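Local coordinates for probable glutamine-binding lipoprotein GlnH (GLNBP) (Mycobacterium tuberculosis H37Rv, PDB 6H2T) that binds aspartate and glutamate as a solute-binding lipoprotein and probably relays their presence to protein kinase G to control glutamate metabolism, at residues A[100-105]-A[117-122]; A[137-142]-A[234-239]; A[145-150]-A[205-210]; A[3-8]-A[201-206]. All blocks are in the same frame, centred on the assembly; numbering follows the deposited sequence. Where two conformers were deposited one is given.

Contact 1 (A[100-105]-A[117-122]). With GLU (glutamic acid), chain B.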
loop_
_atom_site.group_PDB
_atom_site.type_symbol
_atom_site.label_atom_id
_atom_site.label_comp_id
_atom_site.label_asym_id
_atom_site.label_seq_id
_atom_site.Cartn_x
_atom_site.Cartn_y
_atom_site.Cartn_z
ATOM N N ARG A 100 5.431 -10.010 -9.845
ATOM C CA ARG A 100 4.146 -10.530 -10.291
ATOM C C ARG A 100 3.144 -9.389 -10.182
ATOM O O ARG A 100 2.905 -8.873 -9.083
ATOM C CB ARG A 100 3.692 -11.734 -9.464
ATOM C CG ARG A 100 2.383 -12.348 -9.995
ATOM C CD ARG A 100 1.837 -13.510 -9.170
ATOM N NE ARG A 100 2.710 -14.682 -9.160
ATOM C CZ ARG A 100 2.637 -15.706 -10.010
ATOM N NH1 ARG A 100 1.727 -15.734 -10.976
ATOM N NH2 ARG A 100 3.490 -16.718 -9.887
ATOM N N ILE A 101 2.594 -8.967 -11.317
ATOM C CA ILE A 101 1.676 -7.833 -11.309
ATOM C C ILE A 101 0.341 -8.281 -10.731
ATOM O O ILE A 101 -0.325 -9.170 -11.282
ATOM C CB ILE A 101 1.509 -7.240 -12.712
ATOM C CG1 ILE A 101 2.868 -6.879 -13.306
ATOM C CG2 ILE A 101 0.582 -6.018 -12.656
ATOM C CD1 ILE A 101 3.635 -5.847 -12.515
ATOM N N LEU A 102 -0.056 -7.653 -9.618
ATOM C CA LEU A 102 -1.250 -7.991 -8.853
ATOM C C LEU A 102 -1.999 -6.711 -8.513
ATOM O O LEU A 102 -1.384 -5.724 -8.101
ATOM C CB LEU A 102 -0.912 -8.703 -7.531
ATOM C CG LEU A 102 -0.032 -9.943 -7.508
ATOM C CD1 LEU A 102 0.362 -10.248 -6.075
ATOM C CD2 LEU A 102 -0.765 -11.117 -8.143
ATOM N N SER A 103 -3.321 -6.731 -8.669
ATOM C CA SER A 103 -4.114 -5.605 -8.204
ATOM C C SER A 103 -4.257 -5.647 -6.683
ATOM O O SER A 103 -3.973 -6.655 -6.028
ATOM C CB SER A 103 -5.501 -5.620 -8.841
ATOM O OG SER A 103 -6.226 -6.736 -8.360
ATOM N N ALA A 104 -4.728 -4.529 -6.124
ATOM C CA ALA A 104 -5.032 -4.483 -4.695
ATOM C C ALA A 104 -5.941 -5.630 -4.282
ATOM O O ALA A 104 -5.785 -6.200 -3.198
ATOM C CB ALA A 104 -5.678 -3.135 -4.339
ATOM N N ALA A 105 -6.893 -5.996 -5.140
ATOM C CA ALA A 105 -7.846 -7.040 -4.802
ATOM C C ALA A 105 -7.243 -8.432 -4.836
ATOM O O ALA A 105 -7.892 -9.375 -4.371
ATOM C CB ALA A 105 -9.051 -6.989 -5.754
ATOM N N ASP A 117 6.599 -14.492 -3.042
ATOM C CA ASP A 117 7.220 -14.563 -1.718
ATOM C C ASP A 117 6.652 -13.499 -0.789
ATOM O O ASP A 117 6.352 -13.769 0.388
ATOM C CB ASP A 117 8.736 -14.391 -1.837
ATOM C CG ASP A 117 9.381 -15.487 -2.657
ATOM O OD1 ASP A 117 9.100 -16.675 -2.383
ATOM O OD2 ASP A 117 10.163 -15.160 -3.576
ATOM N N ILE A 118 6.541 -12.268 -1.287
ATOM C CA ILE A 118 6.101 -11.137 -0.481
ATOM C C ILE A 118 5.266 -10.229 -1.364
ATOM O O ILE A 118 5.439 -10.192 -2.586
ATOM C CB ILE A 118 7.272 -10.319 0.138
ATOM C CG1 ILE A 118 8.130 -9.639 -0.941
ATOM C CG2 ILE A 118 8.161 -11.188 1.040
ATOM C CD1 ILE A 118 9.233 -8.766 -0.350
ATOM N N VAL A 119 4.335 -9.516 -0.736
ATOM C CA VAL A 119 3.621 -8.396 -1.356
ATOM C C VAL A 119 4.151 -7.125 -0.717
ATOM O O VAL A 119 4.156 -6.997 0.514
ATOM C CB VAL A 119 2.100 -8.513 -1.167
ATOM C CG1 VAL A 119 1.383 -7.203 -1.587
ATOM C CG2 VAL A 119 1.549 -9.703 -1.944
ATOM N N VAL A 120 4.647 -6.202 -1.538
ATOM C CA VAL A 120 4.983 -4.861 -1.084
ATOM C C VAL A 120 4.176 -3.931 -1.981
ATOM O O VAL A 120 4.606 -3.568 -3.077
ATOM C CB VAL A 120 6.482 -4.559 -1.144
ATOM C CG1 VAL A 120 6.788 -3.289 -0.339
ATOM C CG2 VAL A 120 7.310 -5.761 -0.599
ATOM N N LYS A 121 2.966 -3.587 -1.532
ATOM C CA LYS A 121 2.026 -2.823 -2.350
ATOM C C LYS A 121 1.061 -2.115 -1.401
ATOM O O LYS A 121 -0.101 -2.519 -1.270
ATOM C CB LYS A 121 1.276 -3.720 -3.338
ATOM C CG LYS A 121 0.588 -2.945 -4.460
ATOM C CD LYS A 121 -0.607 -3.714 -5.019
ATOM C CE LYS A 121 -1.263 -2.939 -6.148
ATOM N NZ LYS A 121 -1.806 -1.617 -5.683
ATOM N N THR A 122 1.590 -1.066 -0.760
ATOM C CA THR A 122 0.908 -0.218 0.214
ATOM C C THR A 122 -0.086 -0.992 1.070
ATOM O O THR A 122 -1.223 -0.550 1.252
ATOM C CB THR A 122 0.203 0.961 -0.488
ATOM O OG1 THR A 122 -0.748 0.485 -1.464
ATOM C CG2 THR A 122 1.228 1.859 -1.181
HETATM N N GLU B . -3.430 0.885 2.004
HETATM C CA GLU B . -4.858 0.593 1.814
HETATM C C GLU B . -5.079 -0.908 1.638
HETATM O O GLU B . -6.081 -1.368 1.077
HETATM C CB GLU B . -5.428 1.368 0.606
HETATM C CG GLU B . -4.460 1.591 -0.554
HETATM C CD GLU B . -4.057 0.305 -1.255
HETATM O OE1 GLU B . -4.391 0.123 -2.456
HETATM O OE2 GLU B . -3.369 -0.512 -0.616
HETATM O OXT GLU B . -4.223 -1.683 2.077
HETATM O O HOH W 1 -4.384 -2.172 -7.645
#
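K121 reaches across to the backbone of 102-104. Its CE lies 3.4 Å from L102 O and 3.8 Å from A104 N. The chain runs straight from CB to CE and bends at the last torsion (chi4 -62°), bringing NZ close to A104. A water links the two: it accepts from A104 N at 2.8 Å and, more weakly, from K121 NZ at 3.3 Å. L102 CD1 meets V119 CG2 at 4.3 Å, a loose apolar touch.

T122 serves the bound glutamate twice. Its O accepts from the ligand amino N at 2.7 Å. Its OG1 donates to the ligand OE2 at 2.9 Å, so main chain and side chain hold the amino group and the side-chain carboxylate, which the curled ligand brings close together. The methyl CB of A104 faces ligand OE1 at 4.0 Å. In the second shell, D79 accepts from T122 N, and R107 bonds to both K121 O and A104 O. R107 also binds the ligand, so one arginine ties both segments to the pocket.

L102 and V119 also pack on helix 107-112, which joins the two segments. Strands 97-101 and 118-119 flank strand 54-58 in parallel, and the loops after them lead to the ligand.

Contact 2 (A[137-142]-A[234-239]). With GLU (glutamic acid), chain B.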
loop_
_atom_site.group_PDB
_atom_site.type_symbol
_atom_site.label_atom_id
_atom_site.label_comp_id
_atom_site.label_asym_id
_atom_site.label_seq_id
_atom_site.Cartn_x
_atom_site.Cartn_y
_atom_site.Cartn_z
ATOM N N THR A 137 6.555 -6.043 10.487
ATOM C CA THR A 137 6.341 -4.793 11.201
ATOM C C THR A 137 6.044 -3.670 10.201
ATOM O O THR A 137 6.232 -3.809 8.990
ATOM C CB THR A 137 7.565 -4.438 12.051
ATOM O OG1 THR A 137 8.738 -4.426 11.218
ATOM C CG2 THR A 137 7.759 -5.448 13.208
ATOM N N VAL A 138 5.596 -2.532 10.741
ATOM C CA VAL A 138 5.160 -1.402 9.922
ATOM C C VAL A 138 6.368 -0.722 9.293
ATOM O O VAL A 138 7.301 -0.322 9.998
ATOM C CB VAL A 138 4.384 -0.395 10.784
ATOM C CG1 VAL A 138 4.004 0.861 9.959
ATOM C CG2 VAL A 138 3.146 -1.049 11.431
ATOM N N TYR A 139 6.332 -0.518 7.969
ATOM C CA TYR A 139 7.429 0.185 7.313
ATOM C C TYR A 139 7.049 1.582 6.829
ATOM O O TYR A 139 7.938 2.349 6.438
ATOM C CB TYR A 139 8.006 -0.656 6.149
ATOM C CG TYR A 139 7.105 -0.785 4.937
ATOM C CD1 TYR A 139 7.125 0.179 3.925
ATOM C CD2 TYR A 139 6.263 -1.882 4.784
ATOM C CE1 TYR A 139 6.290 0.073 2.800
ATOM C CE2 TYR A 139 5.434 -2.005 3.660
ATOM C CZ TYR A 139 5.447 -1.020 2.681
ATOM O OH TYR A 139 4.621 -1.145 1.579
ATOM N N LEU A 140 5.770 1.951 6.890
ATOM C CA LEU A 140 5.340 3.314 6.597
ATOM C C LEU A 140 3.939 3.462 7.157
ATOM O O LEU A 140 3.136 2.538 7.045
ATOM C CB LEU A 140 5.333 3.600 5.082
ATOM C CG LEU A 140 5.124 5.058 4.670
ATOM C CD1 LEU A 140 6.331 5.927 5.028
ATOM C CD2 LEU A 140 4.880 5.113 3.175
ATOM N N ASP A 141 3.642 4.613 7.755
ATOM C CA ASP A 141 2.323 4.834 8.340
ATOM C C ASP A 141 1.627 5.962 7.584
ATOM O O ASP A 141 2.068 7.111 7.642
ATOM C CB ASP A 141 2.438 5.163 9.827
ATOM C CG ASP A 141 1.086 5.228 10.502
ATOM O OD1 ASP A 141 0.216 4.399 10.151
ATOM O OD2 ASP A 141 0.890 6.103 11.371
ATOM N N ALA A 142 0.533 5.648 6.896
ATOM C CA ALA A 142 -0.209 6.643 6.129
ATOM C C ALA A 142 -1.585 6.871 6.756
ATOM O O ALA A 142 -1.962 6.227 7.735
ATOM C CB ALA A 142 -0.332 6.207 4.670
ATOM N N GLN A 234 -3.418 3.864 8.243
ATOM C CA GLN A 234 -3.014 2.846 7.273
ATOM C C GLN A 234 -1.569 2.446 7.522
ATOM O O GLN A 234 -0.641 2.995 6.904
ATOM C CB GLN A 234 -3.183 3.349 5.839
ATOM C CG GLN A 234 -4.511 4.013 5.555
ATOM C CD GLN A 234 -5.687 3.043 5.537
ATOM O OE1 GLN A 234 -5.555 1.860 5.186
ATOM N NE2 GLN A 234 -6.847 3.547 5.895
ATOM N N PRO A 235 -1.334 1.478 8.402
ATOM C CA PRO A 235 0.046 1.051 8.657
ATOM C C PRO A 235 0.483 -0.026 7.677
ATOM O O PRO A 235 -0.063 -1.136 7.687
ATOM C CB PRO A 235 -0.012 0.531 10.099
ATOM C CG PRO A 235 -1.438 0.002 10.244
ATOM C CD PRO A 235 -2.309 0.790 9.271
ATOM N N TYR A 236 1.470 0.290 6.834
ATOM C CA TYR A 236 1.881 -0.614 5.763
ATOM C C TYR A 236 2.748 -1.734 6.307
ATOM O O TYR A 236 3.714 -1.485 7.040
ATOM C CB TYR A 236 2.694 0.113 4.697
ATOM C CG TYR A 236 1.945 1.118 3.862
ATOM C CD1 TYR A 236 0.575 1.327 4.022
ATOM C CD2 TYR A 236 2.618 1.860 2.911
ATOM C CE1 TYR A 236 -0.097 2.270 3.244
ATOM C CE2 TYR A 236 1.956 2.788 2.131
ATOM C CZ TYR A 236 0.611 2.984 2.300
ATOM O OH TYR A 236 -0.028 3.908 1.507
ATOM N N GLY A 237 2.462 -2.959 5.878
ATOM C CA GLY A 237 3.325 -4.080 6.175
ATOM C C GLY A 237 3.658 -4.819 4.894
ATOM O O GLY A 237 2.959 -4.709 3.890
ATOM N N VAL A 238 4.764 -5.549 4.933
ATOM C CA VAL A 238 5.060 -6.513 3.875
ATOM C C VAL A 238 4.174 -7.731 4.097
ATOM O O VAL A 238 4.187 -8.331 5.178
ATOM C CB VAL A 238 6.546 -6.897 3.883
ATOM C CG1 VAL A 238 6.830 -7.960 2.827
ATOM C CG2 VAL A 238 7.420 -5.653 3.658
ATOM N N GLY A 239 3.390 -8.091 3.082
ATOM C CA GLY A 239 2.475 -9.225 3.202
ATOM C C GLY A 239 3.199 -10.517 2.881
ATOM O O GLY A 239 3.983 -10.594 1.937
HETATM N N GLU B . -3.430 0.885 2.004
HETATM C CA GLU B . -4.858 0.593 1.814
HETATM C C GLU B . -5.079 -0.908 1.638
HETATM O O GLU B . -6.081 -1.368 1.077
HETATM C CB GLU B . -5.428 1.368 0.606
HETATM C CG GLU B . -4.460 1.591 -0.554
HETATM C CD GLU B . -4.057 0.305 -1.255
HETATM O OE1 GLU B . -4.391 0.123 -2.456
HETATM O OE2 GLU B . -3.369 -0.512 -0.616
HETATM O OXT GLU B . -4.223 -1.683 2.077
HETATM O O HOH W 2 2.900 -3.433 1.408
#
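Y139 and Y236 meet through both backbone and rings. Four main-chain hydrogen bonds join the segments. Y139 N gives to Y236 O at 2.9 Å, and Y236 N to L140 O at 2.8 Å, the latter almost in line with the carbonyl (C=O...N 175°). A142 and Q234 exchange a reciprocal pair: A142 N to Q234 O at 2.9 Å and Q234 N to A142 O at 2.8 Å. In both, the donor stands above the carbonyl plane.

The main apolar contact is a CH-pi one. Y236 CB sits over a face of the Y139 ring, 3.8 Å from its centroid. With chi1 at 71°, Y139 CG sits between its backbone N and carbonyl carbon, which turns one ring face to Y236 CB. The two rings are oblique, with planes at 57°. L140 CD2 lies alongside Y236 CE2 at 3.9 Å, and V138 CG2 packs on P235 CB.

Among polar groups, a water donates to Y139 OH and G237 O. Y139 OH also bonds D79. Y236 OH bonds D210 and T212, while Q234 OE1 bonds S124 and T172.

This is an antiparallel strand pair bordering the glutamate pocket of a family 3 solute-binding protein, with Q234 and Y236 lining it.

Contact 3 (A[145-150]-A[205-210]). With GLU (glutamic acid), chain B.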
loop_
_atom_site.group_PDB
_atom_site.type_symbol
_atom_site.label_atom_id
_atom_site.label_comp_id
_atom_site.label_asym_id
_atom_site.label_seq_id
_atom_site.Cartn_x
_atom_site.Cartn_y
_atom_site.Cartn_z
ATOM N N ARG A 145 -7.161 10.180 3.197
ATOM C CA ARG A 145 -7.664 11.549 3.067
ATOM C C ARG A 145 -8.433 11.642 1.755
ATOM O O ARG A 145 -8.833 10.628 1.173
ATOM C CB ARG A 145 -6.513 12.566 3.182
ATOM C CG ARG A 145 -5.855 12.562 4.567
ATOM C CD ARG A 145 -4.847 13.691 4.743
ATOM N NE ARG A 145 -5.500 15.001 4.717
ATOM C CZ ARG A 145 -4.854 16.162 4.634
ATOM N NH1 ARG A 145 -3.525 16.189 4.577
ATOM N NH2 ARG A 145 -5.542 17.303 4.613
ATOM N N ILE A 146 -8.631 12.866 1.268
ATOM C CA ILE A 146 -9.471 13.138 0.105
ATOM C C ILE A 146 -8.661 13.934 -0.909
ATOM O O ILE A 146 -7.908 14.833 -0.534
ATOM C CB ILE A 146 -10.731 13.924 0.513
ATOM C CG1 ILE A 146 -11.590 13.090 1.468
ATOM C CG2 ILE A 146 -11.531 14.371 -0.731
ATOM C CD1 ILE A 146 -12.689 13.922 2.159
ATOM N N LEU A 147 -8.811 13.593 -2.187
ATOM C CA LEU A 147 -8.160 14.302 -3.284
ATOM C C LEU A 147 -9.234 14.882 -4.200
ATOM O O LEU A 147 -10.164 14.168 -4.596
ATOM C CB LEU A 147 -7.237 13.343 -4.055
ATOM C CG LEU A 147 -6.518 13.904 -5.287
ATOM C CD1 LEU A 147 -5.352 14.747 -4.864
ATOM C CD2 LEU A 147 -6.014 12.764 -6.196
ATOM N N ALA A 148 -9.144 16.179 -4.505
ATOM C CA ALA A 148 -10.144 16.820 -5.353
ATOM C C ALA A 148 -9.466 17.890 -6.193
ATOM O O ALA A 148 -8.366 18.342 -5.861
ATOM C CB ALA A 148 -11.279 17.441 -4.517
ATOM N N PRO A 149 -10.082 18.308 -7.297
ATOM C CA PRO A 149 -9.509 19.433 -8.045
ATOM C C PRO A 149 -9.499 20.693 -7.192
ATOM O O PRO A 149 -10.310 20.866 -6.279
ATOM C CB PRO A 149 -10.443 19.580 -9.251
ATOM C CG PRO A 149 -11.092 18.201 -9.393
ATOM C CD PRO A 149 -11.272 17.751 -7.972
ATOM N N ARG A 150 -8.573 21.595 -7.527
ATOM C CA ARG A 150 -8.379 22.781 -6.701
ATOM C C ARG A 150 -9.607 23.683 -6.669
ATOM O O ARG A 150 -9.781 24.439 -5.710
ATOM C CB ARG A 150 -7.166 23.572 -7.192
ATOM C CG ARG A 150 -5.871 23.042 -6.629
ATOM C CD ARG A 150 -4.692 23.479 -7.481
ATOM N NE ARG A 150 -3.463 22.969 -6.887
ATOM C CZ ARG A 150 -2.851 23.566 -5.867
ATOM N NH1 ARG A 150 -3.333 24.710 -5.373
ATOM N NH2 ARG A 150 -1.749 23.044 -5.366
ATOM N N ASP A 205 -15.762 12.882 -8.957
ATOM C CA ASP A 205 -15.587 14.160 -8.281
ATOM C C ASP A 205 -14.420 14.197 -7.310
ATOM O O ASP A 205 -13.879 15.279 -7.055
ATOM C CB ASP A 205 -16.874 14.523 -7.533
ATOM C CG ASP A 205 -18.055 14.609 -8.471
ATOM O OD1 ASP A 205 -17.941 15.343 -9.477
ATOM O OD2 ASP A 205 -19.073 13.925 -8.228
ATOM N N ALA A 206 -14.023 13.049 -6.773
ATOM C CA ALA A 206 -12.958 12.992 -5.780
ATOM C C ALA A 206 -12.411 11.575 -5.723
ATOM O O ALA A 206 -13.050 10.626 -6.181
ATOM C CB ALA A 206 -13.466 13.425 -4.396
ATOM N N VAL A 207 -11.207 11.451 -5.169
ATOM C CA VAL A 207 -10.604 10.167 -4.845
ATOM C C VAL A 207 -10.361 10.156 -3.343
ATOM O O VAL A 207 -9.988 11.180 -2.765
ATOM C CB VAL A 207 -9.283 9.974 -5.626
ATOM C CG1 VAL A 207 -8.655 8.613 -5.313
ATOM C CG2 VAL A 207 -9.532 10.136 -7.138
ATOM N N SER A 208 -10.557 9.013 -2.693
ATOM C CA SER A 208 -10.214 8.929 -1.276
ATOM C C SER A 208 -9.399 7.673 -0.993
ATOM O O SER A 208 -9.881 6.562 -1.214
ATOM C CB SER A 208 -11.463 8.955 -0.391
ATOM O OG SER A 208 -11.060 8.899 0.982
ATOM N N THR A 209 -8.169 7.856 -0.512
ATOM C CA THR A 209 -7.303 6.751 -0.114
ATOM C C THR A 209 -6.134 7.329 0.674
ATOM O O THR A 209 -6.131 8.513 1.037
ATOM C CB THR A 209 -6.836 5.925 -1.324
ATOM O OG1 THR A 209 -6.190 4.726 -0.866
ATOM C CG2 THR A 209 -5.862 6.707 -2.227
ATOM N N ASP A 210 -5.143 6.476 0.935
ATOM C CA ASP A 210 -3.944 6.855 1.678
ATOM C C ASP A 210 -3.356 8.156 1.147
ATOM O O ASP A 210 -3.158 8.303 -0.065
ATOM C CB ASP A 210 -2.885 5.761 1.536
ATOM C CG ASP A 210 -3.389 4.381 1.907
ATOM O OD1 ASP A 210 -4.542 4.236 2.359
ATOM O OD2 ASP A 210 -2.598 3.430 1.723
HETATM N N GLU B . -3.430 0.885 2.004
HETATM C CA GLU B . -4.858 0.593 1.814
HETATM C C GLU B . -5.079 -0.908 1.638
HETATM O O GLU B . -6.081 -1.368 1.077
HETATM C CB GLU B . -5.428 1.368 0.606
HETATM C CG GLU B . -4.460 1.591 -0.554
HETATM C CD GLU B . -4.057 0.305 -1.255
HETATM O OE1 GLU B . -4.391 0.123 -2.456
HETATM O OE2 GLU B . -3.369 -0.512 -0.616
HETATM O OXT GLU B . -4.223 -1.683 2.077
#
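S208 turns its hydroxyl to the carbonyl oxygen of R145. S208 OG donates to R145 O at 2.8 Å, from above the carbonyl plane. The chi1 of -179° sets OG opposite the backbone N and swings it across to the other strand. R145 O also takes a weak bond from T209 N, and Q144 NE2 bonds the same serine OG.

The backbone ladder is antiparallel. L147 and V207 form a reciprocal hydrogen-bonded pair. L147 N gives to V207 O at 2.7 Å, and V207 N gives to L147 O at 3.0 Å. R145 N gives to T209 O at 2.9 Å with a nearly straight N-H (169°). L147 O also receives a CA-H...O contact from A206, with A206 CA 3.3 Å away. L147 and V207 side chains share one face, with their CB atoms 4.2 Å apart. I146 CG2 and A206 CB touch loosely.

At 209 the chain turns a corner and delivers D210 to the ligand. D210 OD2 accepts from the glutamate amino N at 2.7 Å. T209 OG1 lies against the ligand CG at 3.6 Å and bonds S173.

D210 stands just before helix 211-220, on which L147 packs, and V207 packs on helix 192-200. On its other edge, strand 140-149 pairs with strand 224-227. Strand 206-208 continues the sheet toward strand 164-168.

Contact 4 (A[3-8]-A[201-206])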
loop_
_atom_site.group_PDB
_atom_site.type_symbol
_atom_site.label_atom_id
_atom_site.label_comp_id
_atom_site.label_asym_id
_atom_site.label_seq_id
_atom_site.Cartn_x
_atom_site.Cartn_y
_atom_site.Cartn_z
ATOM N N PRO A 3 -8.583 8.199 -23.074
ATOM C CA PRO A 3 -8.426 6.910 -22.402
ATOM C C PRO A 3 -9.571 6.652 -21.437
ATOM O O PRO A 3 -10.172 7.575 -20.880
ATOM C CB PRO A 3 -7.099 7.069 -21.656
ATOM C CG PRO A 3 -6.969 8.539 -21.431
ATOM C CD PRO A 3 -7.588 9.192 -22.636
ATOM N N THR A 4 -9.854 5.367 -21.225
ATOM C CA THR A 4 -10.880 4.912 -20.297
ATOM C C THR A 4 -10.272 3.887 -19.349
ATOM O O THR A 4 -9.661 2.906 -19.806
ATOM C CB THR A 4 -12.073 4.296 -21.046
ATOM O OG1 THR A 4 -12.857 5.335 -21.646
ATOM C CG2 THR A 4 -12.941 3.456 -20.118
ATOM N N PRO A 5 -10.393 4.072 -18.047
ATOM C CA PRO A 5 -9.990 3.003 -17.128
ATOM C C PRO A 5 -10.823 1.756 -17.358
ATOM O O PRO A 5 -12.023 1.746 -17.074
ATOM C CB PRO A 5 -10.230 3.609 -15.738
ATOM C CG PRO A 5 -10.266 5.081 -15.950
ATOM C CD PRO A 5 -10.821 5.288 -17.342
ATOM N N VAL A 6 -10.206 0.713 -17.915
ATOM C CA VAL A 6 -10.900 -0.560 -18.032
ATOM C C VAL A 6 -11.176 -1.090 -16.636
ATOM O O VAL A 6 -10.280 -1.146 -15.783
ATOM C CB VAL A 6 -10.081 -1.554 -18.869
ATOM C CG1 VAL A 6 -10.662 -2.959 -18.744
ATOM C CG2 VAL A 6 -10.046 -1.118 -20.326
ATOM N N GLY A 7 -12.421 -1.467 -16.387
ATOM C CA GLY A 7 -12.808 -1.984 -15.095
ATOM C C GLY A 7 -13.505 -0.995 -14.187
ATOM O O GLY A 7 -13.597 -1.253 -12.979
ATOM N N MET A 8 -14.001 0.122 -14.720
ATOM C CA MET A 8 -14.648 1.118 -13.881
ATOM C C MET A 8 -16.094 0.713 -13.639
ATOM O O MET A 8 -16.827 0.401 -14.584
ATOM C CB MET A 8 -14.556 2.497 -14.535
ATOM C CG MET A 8 -15.482 3.541 -13.976
ATOM S SD MET A 8 -15.336 5.035 -15.004
ATOM C CE MET A 8 -15.237 6.338 -13.784
ATOM N N GLN A 201 -10.775 13.104 -16.483
ATOM C CA GLN A 201 -11.841 13.142 -17.473
ATOM C C GLN A 201 -13.187 13.542 -16.878
ATOM O O GLN A 201 -14.208 13.436 -17.565
ATOM C CB GLN A 201 -11.946 11.789 -18.184
ATOM C CG GLN A 201 -10.610 11.258 -18.706
ATOM C CD GLN A 201 -9.946 12.196 -19.700
ATOM O OE1 GLN A 201 -10.615 12.971 -20.383
ATOM N NE2 GLN A 201 -8.619 12.143 -19.771
ATOM N N ARG A 202 -13.205 14.012 -15.627
ATOM C CA ARG A 202 -14.425 14.505 -14.974
ATOM C C ARG A 202 -15.518 13.436 -14.934
ATOM O O ARG A 202 -16.707 13.739 -14.996
ATOM C CB ARG A 202 -14.926 15.792 -15.642
ATOM C CG ARG A 202 -13.816 16.820 -15.824
ATOM C CD ARG A 202 -14.356 18.234 -15.932
ATOM N NE ARG A 202 -13.492 19.192 -15.246
ATOM C CZ ARG A 202 -12.474 19.826 -15.820
ATOM N NH1 ARG A 202 -12.187 19.608 -17.098
ATOM N NH2 ARG A 202 -11.740 20.680 -15.120
ATOM N N GLU A 203 -15.109 12.175 -14.801
ATOM C CA GLU A 203 -16.023 11.049 -14.617
ATOM C C GLU A 203 -16.300 10.754 -13.152
ATOM O O GLU A 203 -17.172 9.920 -12.842
ATOM C CB GLU A 203 -15.449 9.802 -15.295
ATOM C CG GLU A 203 -15.242 10.015 -16.792
ATOM C CD GLU A 203 -14.516 8.872 -17.457
ATOM O OE1 GLU A 203 -13.771 8.164 -16.757
ATOM O OE2 GLU A 203 -14.672 8.701 -18.685
ATOM N N ILE A 204 -15.560 11.404 -12.255
ATOM C CA ILE A 204 -15.754 11.334 -10.815
ATOM C C ILE A 204 -15.499 12.727 -10.253
ATOM O O ILE A 204 -15.056 13.636 -10.960
ATOM C CB ILE A 204 -14.817 10.315 -10.136
ATOM C CG1 ILE A 204 -13.359 10.661 -10.450
ATOM C CG2 ILE A 204 -15.133 8.883 -10.588
ATOM C CD1 ILE A 204 -12.357 9.855 -9.671
ATOM N N ASP A 205 -15.762 12.882 -8.957
ATOM C CA ASP A 205 -15.587 14.160 -8.281
ATOM C C ASP A 205 -14.420 14.197 -7.310
ATOM O O ASP A 205 -13.879 15.279 -7.055
ATOM C CB ASP A 205 -16.874 14.523 -7.533
ATOM C CG ASP A 205 -18.055 14.609 -8.471
ATOM O OD1 ASP A 205 -17.941 15.343 -9.477
ATOM O OD2 ASP A 205 -19.073 13.925 -8.228
ATOM N N ALA A 206 -14.023 13.049 -6.773
ATOM C CA ALA A 206 -12.958 12.992 -5.780
ATOM C C ALA A 206 -12.411 11.575 -5.723
ATOM O O ALA A 206 -13.050 10.626 -6.181
ATOM C CB ALA A 206 -13.466 13.425 -4.396
#
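Both segments are irregular where they meet. The 3-8 segment folds into a type II beta turn from P5 to M8, closed by a weak bond from M8 N to P5 O at 3.5 Å. G7 takes the positive phi (100°) of that turn. The 201-206 segment starts where helix 192-200 ends. R202, also at positive phi, is the C-prime residue of a Schellman motif, in which E203 N bonds A198 O and R202 N bonds L199 O. The backbones stay well apart: the nearest CA pair, P3 and Q201, is 8.6 Å apart. The gap is therefore bridged by side chains.

M8 carries the contact. Its chain runs straight to SD and then turns at chi3 (-135°), which lays the methyl CE against E203 and I204. M8 CE is 3.8 Å from both E203 CB and E203 OE1, and 4.1 Å from I204 CG2. M8 SD lies 3.9 Å from E203 OE1. The two side chains cross at a slant, with the methionine SD and CE against the glutamate. E203 extends beyond CG, which carries its carboxylate out to the proline side as well, where E203 OE1 is 4.2 Å from P5 CD. P3 CD only brushes Q201 NE2, and P3 is poorly ordered.

G7 O is bonded by R169. P5 packs on D194 and V197 of helix 192-200, and M8 and I204 both pack on A198 of that helix and V187 of strand 185-189. The N-terminal segment thus lies along one side of this helix and its C-terminal turn, just before strand 9-10 joins strand 185-189.

From the N terminus, residues 3-8 are the first half of contact 4, which closes only at 201-206 and holds contact 1 within its long loop. Contact 1 closes early, joining 100-105 to 117-122 around helix 107-112. Contact 2 then opens at 137-142. The same strand runs on into contact 3 at 145-150, which closes at 205-210 before contact 2 closes at 234-239. Contact 3 is enclosed by contact 2, whereas contacts 2 and 4 cross. Contacts 3 and 4 share D205 and A206. Contacts 1, 2 and 3 all touch the bound glutamate. Away from it, contacts 1 and 2 also join where strand 118-119 pairs with strand 233-241. Contact 4 ties the N-terminal segment to the fold away from the ligand.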